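Local structure of D-alanyl-d-alanine carboxypeptidase DACD (5FSR) at residues Ala63-Leu68 and Gly231-His236; Asn243-Ala248 and Ile256-Gly261. The protein removes the terminal D-alanine from peptidoglycan precursor peptides, acting as a serine-type DD-carboxypeptidase (penicillin-binding protein 6b) in cell wall biogenesis. All coordinates share one frame; numbering follows the deposited sequence.

Overall arrangement
From the N terminus the chain passes strands 39-44 and 50-54 and enters helix 66-79, whose start supplies the first half of contact 1. An excursion of 162 residues, with more helix than strand, follows, and strand 228-236 closes it by returning to pack against that helix start, an example of how the penicillin-binding protein fold brings sequence-distant motifs together. Contact 2 comes next in series, neither nesting with nor crossing the first: strand 242-250 turns directly into strand 253-262 to form a hairpin. Strand 242-250 lies between strands 228-236 and 253-262, so contact 1 joins the start of helix 66-79 to the sheet's outer strand and contact 2 continues inward.

Contact 1. Residues Ala63-Leu68 and Gly231-His236; sequences ASLTKL and GLKTGH
Leu65 and Lys67 meet the side chain of Lys233, which probably binds the substrate, where two signature motifs of the penicillin-binding proteins face each other: the SXXK motif, Ser64 to Lys67, at the start of a helix, and the KTG motif, Lys233 to Gly235, on the outer strand. The firm part is apolar. Leu65 CD2 lies alongside the lysine stem, 3.8 Å from Lys233 CB, the two side chains running past each other in opposite directions. Deeper in, Leu68 and Leu232 cross nearly at right angles, with Leu68 CD2 3.7 Å from Leu232 CD2; Leu185 and Leu188 of helix 182-193 touch Leu65 and Leu68 respectively. A classic beta bulge sets Leu232 and Lys233 together opposite Ile245. With chi1 at -164°, Lys233 CG stands opposite its own backbone N, and the chain then bends at its last two torsions to bring NZ 3.7 Å from Lys67 CB. Lys67 NZ is hydrogen-bonded to OG of Ser130, probably catalytic like Ser64 and Lys67, and Lys233 NZ makes a weak bond to the same atom. The end at His236 is the solvent side. No hydrogen bond joins the two segments, and packing is loose at Ser64 OG, the probable acylation site, which faces the strand at Gly235, 3.8 Å from Thr234 O.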
loop_
_atom_site.group_PDB
_atom_site.type_symbol
_atom_site.label_atom_id
_atom_site.label_comp_id
_atom_site.label_asym_id
_atom_site.label_seq_id
_atom_site.Cartn_x
_atom_site.Cartn_y
_atom_site.Cartn_z
ATOM N N ALA A 63 -12.536 -3.329 6.002
ATOM C CA ALA A 63 -12.673 -4.796 6.155
ATOM C C ALA A 63 -11.279 -5.448 6.242
ATOM O O ALA A 63 -10.460 -4.963 7.031
ATOM C CB ALA A 63 -13.558 -5.409 5.077
ATOM N N SER A 64 -10.992 -6.505 5.469
ATOM C CA SER A 64 -9.683 -7.213 5.555
ATOM C C SER A 64 -8.455 -6.335 5.264
ATOM O O SER A 64 -7.346 -6.669 5.702
ATOM C CB SER A 64 -9.658 -8.460 4.636
ATOM O OG SER A 64 -9.846 -8.115 3.288
ATOM N N LEU A 65 -8.647 -5.230 4.551
ATOM C CA LEU A 65 -7.561 -4.305 4.237
ATOM C C LEU A 65 -6.845 -3.745 5.458
ATOM O O LEU A 65 -5.676 -3.357 5.368
ATOM C CB LEU A 65 -8.075 -3.162 3.360
ATOM C CG LEU A 65 -8.588 -3.601 1.991
ATOM C CD1 LEU A 65 -9.117 -2.417 1.200
ATOM C CD2 LEU A 65 -7.511 -4.366 1.211
ATOM N N THR A 66 -7.523 -3.701 6.587
ATOM C CA THR A 66 -6.843 -3.529 7.863
ATOM C C THR A 66 -5.541 -4.386 7.987
ATOM O O THR A 66 -4.569 -3.941 8.566
ATOM C CB THR A 66 -7.842 -3.801 9.019
ATOM O OG1 THR A 66 -8.833 -2.759 9.025
ATOM C CG2 THR A 66 -7.161 -3.912 10.385
ATOM N N LYS A 67 -5.503 -5.565 7.390
ATOM C CA LYS A 67 -4.296 -6.420 7.404
ATOM C C LYS A 67 -3.078 -5.870 6.740
ATOM O O LYS A 67 -1.992 -6.410 6.999
ATOM C CB LYS A 67 -4.543 -7.813 6.809
ATOM C CG LYS A 67 -5.307 -8.708 7.755
ATOM C CD LYS A 67 -5.843 -9.950 7.045
ATOM C CE LYS A 67 -7.010 -10.549 7.779
ATOM N NZ LYS A 67 -8.320 -10.633 7.077
ATOM N N LEU A 68 -3.223 -4.833 5.903
ATOM C CA LEU A 68 -2.037 -4.128 5.404
ATOM C C LEU A 68 -1.304 -3.500 6.541
ATOM O O LEU A 68 -0.084 -3.614 6.609
ATOM C CB LEU A 68 -2.369 -3.048 4.348
ATOM C CG LEU A 68 -3.057 -3.568 3.107
ATOM C CD1 LEU A 68 -3.489 -2.370 2.268
ATOM C CD2 LEU A 68 -2.146 -4.498 2.331
ATOM N N GLY A 231 0.890 -6.697 -6.647
ATOM C CA GLY A 231 -0.044 -5.775 -5.980
ATOM C C GLY A 231 -0.227 -6.070 -4.540
ATOM O O GLY A 231 0.642 -6.723 -3.958
ATOM N N LEU A 232 -1.297 -5.551 -3.919
ATOM C CA LEU A 232 -1.444 -5.723 -2.478
ATOM C C LEU A 232 -2.596 -6.680 -2.066
ATOM O O LEU A 232 -2.331 -7.768 -1.616
ATOM C CB LEU A 232 -1.475 -4.386 -1.730
ATOM C CG LEU A 232 -0.105 -3.682 -1.579
ATOM C CD1 LEU A 232 0.163 -2.671 -2.708
ATOM C CD2 LEU A 232 0.032 -2.964 -0.252
ATOM N N LYS A 233 -3.845 -6.266 -2.212
ATOM C CA LYS A 233 -4.935 -6.959 -1.584
ATOM C C LYS A 233 -6.307 -6.498 -2.113
ATOM O O LYS A 233 -6.524 -5.317 -2.430
ATOM C CB LYS A 233 -4.872 -6.765 -0.059
ATOM C CG LYS A 233 -5.729 -7.739 0.746
ATOM C CD LYS A 233 -5.271 -7.871 2.217
ATOM C CE LYS A 233 -5.476 -9.301 2.751
ATOM N NZ LYS A 233 -4.366 -9.712 3.686
ATOM N N THR A 234 -7.221 -7.468 -2.184
ATOM C CA THR A 234 -8.596 -7.268 -2.573
ATOM C C THR A 234 -9.506 -7.520 -1.358
ATOM O O THR A 234 -9.113 -8.147 -0.395
ATOM C CB THR A 234 -8.945 -8.199 -3.737
ATOM O OG1 THR A 234 -8.616 -9.529 -3.380
ATOM C CG2 THR A 234 -8.139 -7.862 -4.978
ATOM N N GLY A 235 -10.715 -6.978 -1.375
ATOM C CA GLY A 235 -11.594 -7.159 -0.250
ATOM C C GLY A 235 -13.010 -6.681 -0.471
ATOM O O GLY A 235 -13.386 -6.159 -1.547
ATOM N N HIS A 236 -13.815 -6.930 0.560
ATOM C CA HIS A 236 -15.208 -6.596 0.540
ATOM C C HIS A 236 -15.701 -6.157 1.923
ATOM O O HIS A 236 -15.308 -6.714 2.959
ATOM C CB HIS A 236 -16.028 -7.769 -0.001
ATOM C CG HIS A 236 -17.499 -7.513 0.013
ATOM N ND1 HIS A 236 -18.286 -7.850 1.088
ATOM C CD2 HIS A 236 -18.315 -6.899 -0.876
ATOM C CE1 HIS A 236 -19.536 -7.500 0.845
ATOM N NE2 HIS A 236 -19.583 -6.920 -0.341
#

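Contact 2. Residues Asn243-Ala248 and Ile256-Gly261; sequences NLIASA and IAVVMG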
loop_
_atom_site.group_PDB
_atom_site.type_symbol
_atom_site.label_atom_id
_atom_site.label_comp_id
_atom_site.label_asym_id
_atom_site.label_seq_id
_atom_site.Cartn_x
_atom_site.Cartn_y
_atom_site.Cartn_z
ATOM N N ASN A 243 -13.443 -3.675 -2.878
ATOM C CA ASN A 243 -12.288 -2.837 -2.685
ATOM C C ASN A 243 -11.037 -3.522 -3.226
ATOM O O ASN A 243 -11.014 -4.731 -3.393
ATOM C CB ASN A 243 -12.113 -2.489 -1.196
ATOM C CG ASN A 243 -13.396 -2.002 -0.545
ATOM O OD1 ASN A 243 -14.182 -1.283 -1.145
ATOM N ND2 ASN A 243 -13.615 -2.410 0.708
ATOM N N LEU A 244 -9.993 -2.725 -3.488
ATOM C CA LEU A 244 -8.741 -3.236 -4.056
ATOM C C LEU A 244 -7.554 -2.289 -3.815
ATOM O O LEU A 244 -7.729 -1.088 -3.678
ATOM C CB LEU A 244 -8.930 -3.470 -5.542
ATOM C CG LEU A 244 -7.740 -4.061 -6.310
ATOM C CD1 LEU A 244 -8.199 -4.883 -7.491
ATOM C CD2 LEU A 244 -6.812 -2.966 -6.782
ATOM N N ILE A 245 -6.355 -2.883 -3.697
ATOM C CA ILE A 245 -5.082 -2.171 -3.659
ATOM C C ILE A 245 -4.114 -2.957 -4.557
ATOM O O ILE A 245 -3.642 -4.022 -4.173
ATOM C CB ILE A 245 -4.563 -1.974 -2.229
ATOM C CG1 ILE A 245 -5.653 -1.272 -1.410
ATOM C CG2 ILE A 245 -3.276 -1.141 -2.196
ATOM C CD1 ILE A 245 -5.227 -0.634 -0.128
ATOM N N ALA A 246 -3.881 -2.427 -5.780
ATOM C CA ALA A 246 -2.879 -2.929 -6.689
ATOM C C ALA A 246 -1.695 -1.953 -6.843
ATOM O O ALA A 246 -1.778 -0.747 -6.553
ATOM C CB ALA A 246 -3.508 -3.237 -8.031
ATOM N N SER A 247 -0.570 -2.486 -7.280
ATOM C CA SER A 247 0.608 -1.684 -7.536
ATOM C C SER A 247 1.368 -2.369 -8.668
ATOM O O SER A 247 1.479 -3.590 -8.686
ATOM C CB SER A 247 1.452 -1.518 -6.276
ATOM O OG SER A 247 2.716 -0.967 -6.564
ATOM N N ALA A 248 1.809 -1.571 -9.626
ATOM C CA ALA A 248 2.383 -2.068 -10.875
ATOM C C ALA A 248 3.681 -1.336 -11.156
ATOM O O ALA A 248 3.815 -0.159 -10.841
ATOM C CB ALA A 248 1.411 -1.892 -12.025
ATOM N N ILE A 256 0.316 3.071 -7.700
ATOM C CA ILE A 256 -0.471 2.466 -6.691
ATOM C C ILE A 256 -1.915 2.886 -6.979
ATOM O O ILE A 256 -2.217 4.056 -6.883
ATOM C CB ILE A 256 0.018 2.925 -5.297
ATOM C CG1 ILE A 256 1.454 2.460 -5.040
ATOM C CG2 ILE A 256 -0.863 2.371 -4.195
ATOM C CD1 ILE A 256 2.049 3.009 -3.766
ATOM N N ALA A 257 -2.777 1.927 -7.351
ATOM C CA ALA A 257 -4.202 2.159 -7.521
ATOM C C ALA A 257 -5.030 1.603 -6.352
ATOM O O ALA A 257 -4.996 0.406 -6.086
ATOM C CB ALA A 257 -4.655 1.524 -8.805
ATOM N N VAL A 258 -5.743 2.480 -5.640
ATOM C CA VAL A 258 -6.726 2.084 -4.641
ATOM C C VAL A 258 -8.091 2.280 -5.255
ATOM O O VAL A 258 -8.373 3.368 -5.802
ATOM C CB VAL A 258 -6.628 2.919 -3.354
ATOM C CG1 VAL A 258 -7.749 2.575 -2.386
ATOM C CG2 VAL A 258 -5.301 2.687 -2.658
ATOM N N VAL A 259 -8.931 1.238 -5.200
ATOM C CA VAL A 259 -10.327 1.355 -5.597
ATOM C C VAL A 259 -11.178 0.926 -4.410
ATOM O O VAL A 259 -10.838 -0.029 -3.744
ATOM C CB VAL A 259 -10.629 0.499 -6.845
ATOM C CG1 VAL A 259 -12.135 0.471 -7.147
ATOM C CG2 VAL A 259 -9.852 1.013 -8.057
ATOM N N MET A 260 -12.275 1.631 -4.140
ATOM C CA MET A 260 -13.164 1.312 -3.022
ATOM C C MET A 260 -14.643 1.517 -3.361
ATOM O O MET A 260 -15.039 2.567 -3.876
ATOM C CB MET A 260 -12.823 2.166 -1.820
ATOM C CG MET A 260 -11.433 1.902 -1.282
ATOM S SD MET A 260 -11.188 2.653 0.333
ATOM C CE MET A 260 -11.619 1.231 1.340
ATOM N N GLY A 261 -15.455 0.506 -3.052
ATOM C CA GLY A 261 -16.887 0.560 -3.301
ATOM C C GLY A 261 -17.307 0.279 -4.727
ATOM O O GLY A 261 -18.342 0.779 -5.153
#
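Asn243 reaches across to Met260 and Gly261 at the open end of a beta hairpin, whose antiparallel strands 242-250 and 253-262 lie next to each other in the sheet of the penicillin-binding domain. Its CB sits 3.8 Å from Val259 O and also packs against Leu65. With chi1 at -48°, CG leans back beside the backbone N, and the amide is carried over toward the partner strand, where Met260 CE comes within 4.1 Å of Asn243 CG. The tip divides its two polar atoms: ND2 is hydrogen-bonded to Thr237 OG1, while OD1 faces Met260, 3.4 Å from Met260 CA, and accepts from Gly261 N. Both bonds would resist rotation of the amide.

Beyond this end the backbone ladder is regular. Leu244 and Val259 form a hydrogen-bonded pair, with Leu244 N 2.8 Å from Val259 O and Val259 N 3.0 Å from Leu244 O; Ala246 and Ala257 repeat the pattern. On the face shared by these four residues, Leu244 and Ala257 pack against helix 265-282. The other face carries Ile245 and Val258 side by side, pointing the same way, with Ile245 CG1 4.2 Å from Val258 CG2, and it is covered by helix 182-193 through Leu185. Further along it, Ser247 OG is hydrogen-bonded to Arg254 NH1 and Leu255 O and rests 4.0 Å from Ile256 CG1. Back at the open end, where the chain turns a corner at Gly261, Gly261 N lies 2.9 Å from Asn243 OD1, approaching almost head-on to the amide carbonyl at a C=O...N angle of 165°.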